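Local coordinates for osmolarity sensor protein EnvZ (Escherichia coli, PDB 5XGA) that is a histidine kinase that probably senses osmolarity, its periplasmic domain probably passing the signal across the inner membrane to the cytoplasmic kinase portion, at residues A5-L10 with V114-I119. Residues are numbered along the deposited sequence; the frame is centred on the assembly and turned at random.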
loop_
_atom_site.group_PDB
_atom_site.type_symbol
_atom_site.label_atom_id
_atom_site.label_comp_id
_atom_site.label_asym_id
_atom_site.label_seq_id
_atom_site.Cartn_x
_atom_site.Cartn_y
_atom_site.Cartn_z
ATOM N N ALA A 5 -7.317 5.445 -18.083
ATOM C CA ALA A 5 -7.429 6.807 -17.601
ATOM C C ALA A 5 -6.060 7.340 -17.171
ATOM O O ALA A 5 -5.653 8.418 -17.602
ATOM C CB ALA A 5 -8.424 6.887 -16.460
ATOM N N ILE A 6 -5.344 6.581 -16.345
ATOM C CA ILE A 6 -4.043 7.037 -15.854
ATOM C C ILE A 6 -3.031 5.907 -15.677
ATOM O O ILE A 6 -3.358 4.851 -15.136
ATOM C CB ILE A 6 -4.179 7.760 -14.494
ATOM C CG1 ILE A 6 -5.290 8.800 -14.529
ATOM C CG2 ILE A 6 -2.850 8.397 -14.075
ATOM C CD1 ILE A 6 -5.424 9.574 -13.236
ATOM N N LEU A 7 -1.800 6.137 -16.128
ATOM C CA LEU A 7 -0.666 5.297 -15.713
ATOM C C LEU A 7 0.157 6.116 -14.729
ATOM O O LEU A 7 0.907 7.009 -15.123
ATOM C CB LEU A 7 0.190 4.857 -16.897
ATOM C CG LEU A 7 1.322 3.873 -16.555
ATOM C CD1 LEU A 7 0.777 2.479 -16.204
ATOM C CD2 LEU A 7 2.348 3.775 -17.692
ATOM N N PRO A 8 -0.006 5.841 -13.434
ATOM C CA PRO A 8 0.564 6.760 -12.450
ATOM C C PRO A 8 2.045 6.542 -12.254
ATOM O O PRO A 8 2.527 5.413 -12.401
ATOM C CB PRO A 8 -0.202 6.415 -11.174
ATOM C CG PRO A 8 -0.428 4.927 -11.314
ATOM C CD PRO A 8 -0.743 4.738 -12.798
ATOM N N SER A 9 2.750 7.619 -11.908
ATOM C CA SER A 9 4.123 7.524 -11.454
ATOM C C SER A 9 4.170 6.688 -10.190
ATOM O O SER A 9 3.155 6.489 -9.525
ATOM C CB SER A 9 4.711 8.912 -11.168
ATOM O OG SER A 9 4.032 9.512 -10.072
ATOM N N LEU A 10 5.358 6.212 -9.853
ATOM C CA LEU A 10 5.554 5.519 -8.594
ATOM C C LEU A 10 5.164 6.424 -7.426
ATOM O O LEU A 10 4.539 5.980 -6.464
ATOM C CB LEU A 10 7.011 5.069 -8.471
ATOM C CG LEU A 10 7.289 4.139 -7.303
ATOM C CD1 LEU A 10 6.518 2.838 -7.474
ATOM C CD2 LEU A 10 8.793 3.886 -7.210
ATOM N N VAL A 114 1.723 -5.187 -3.811
ATOM C CA VAL A 114 0.798 -4.420 -4.645
ATOM C C VAL A 114 1.486 -3.960 -5.924
ATOM O O VAL A 114 2.357 -3.094 -5.889
ATOM C CB VAL A 114 0.245 -3.178 -3.898
ATOM C CG1 VAL A 114 -0.920 -2.570 -4.655
ATOM C CG2 VAL A 114 -0.209 -3.556 -2.510
ATOM N N PRO A 115 1.103 -4.551 -7.060
ATOM C CA PRO A 115 1.594 -4.107 -8.370
ATOM C C PRO A 115 1.053 -2.737 -8.741
ATOM O O PRO A 115 -0.131 -2.457 -8.512
ATOM C CB PRO A 115 1.054 -5.174 -9.330
ATOM C CG PRO A 115 -0.199 -5.634 -8.675
ATOM C CD PRO A 115 0.130 -5.648 -7.185
ATOM N N LEU A 116 1.912 -1.889 -9.300
ATOM C CA LEU A 116 1.467 -0.624 -9.874
ATOM C C LEU A 116 0.718 -0.920 -11.173
ATOM O O LEU A 116 1.256 -1.577 -12.062
ATOM C CB LEU A 116 2.657 0.316 -10.123
ATOM C CG LEU A 116 2.369 1.758 -10.570
ATOM C CD1 LEU A 116 3.543 2.649 -10.225
ATOM C CD2 LEU A 116 2.084 1.833 -12.061
ATOM N N THR A 117 -0.520 -0.454 -11.288
ATOM C CA THR A 117 -1.303 -0.739 -12.486
ATOM C C THR A 117 -1.978 0.499 -13.043
ATOM O O THR A 117 -2.027 1.538 -12.390
ATOM C CB THR A 117 -2.396 -1.792 -12.216
ATOM O OG1 THR A 117 -3.342 -1.258 -11.286
ATOM C CG2 THR A 117 -1.790 -3.055 -11.632
ATOM N N GLU A 118 -2.491 0.378 -14.263
ATOM C CA GLU A 118 -3.347 1.404 -14.832
ATOM C C GLU A 118 -4.504 1.713 -13.903
ATOM O O GLU A 118 -5.001 0.840 -13.192
ATOM C CB GLU A 118 -3.903 0.971 -16.192
ATOM C CG GLU A 118 -2.915 1.000 -17.334
ATOM C CD GLU A 118 -3.595 0.779 -18.666
ATOM O OE1 GLU A 118 -4.840 0.917 -18.722
ATOM O OE2 GLU A 118 -2.890 0.466 -19.649
ATOM N N ILE A 119 -4.918 2.969 -13.914
ATOM C CA ILE A 119 -6.160 3.382 -13.297
ATOM C C ILE A 119 -7.209 3.565 -14.391
ATOM O O ILE A 119 -6.902 4.085 -15.468
ATOM C CB ILE A 119 -5.985 4.671 -12.519
ATOM C CG1 ILE A 119 -5.004 4.441 -11.363
ATOM C CG2 ILE A 119 -7.331 5.174 -12.031
ATOM C CD1 ILE A 119 -4.581 5.713 -10.684
#
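A classic beta bulge joins the two ends of the periplasmic domain: I6 pairs with I119 in a single antiparallel bridge, and A5 also faces I119, which makes the bulge. I6 and I119 form a hydrogen-bonded pair. I119 N gives a nearly straight bond, 179° at the hydrogen, to I6 O at 2.7 Å. In return, I6 N bonds to I119 O at 3.1 Å. That same I119 O takes a second, weak bond from A5 N at 3.0 Å, the extra donor of the bulge. Beside the bridge the two isoleucines meet at their branch points, CB of I6 to CB of I119 at 4.1 Å.

Further along, the two segments part and side chains fill the space between them. P8 directs its CB toward segment 114-119, with ring atom CD 3.5 Å from T117 O. L116 points back, with CG anti to the backbone N (chi1 -173°), which carries its fork to P8 and L10. The side chains of P8 and L116 run past each other in opposite directions, L116 CD2 lying 4.1 Å from P8 CG and 3.6 Å from P8 O. The two leucines cross at a slant, L116 CD1 meeting L10 CD1 at 4.1 Å. L116 also packs on F13 of helix 10-24. With an alanine here, both methyl branches would be gone, and the P8 ring and the start of the helix would probably lose their apolar backing. S9, turned away from this contact, N-caps that helix through OG to Q12 N. The whole is an isolated antiparallel bridge with a classic beta bulge, tying the lead-in to helix 10-24 to the tail leaving strand 110-115.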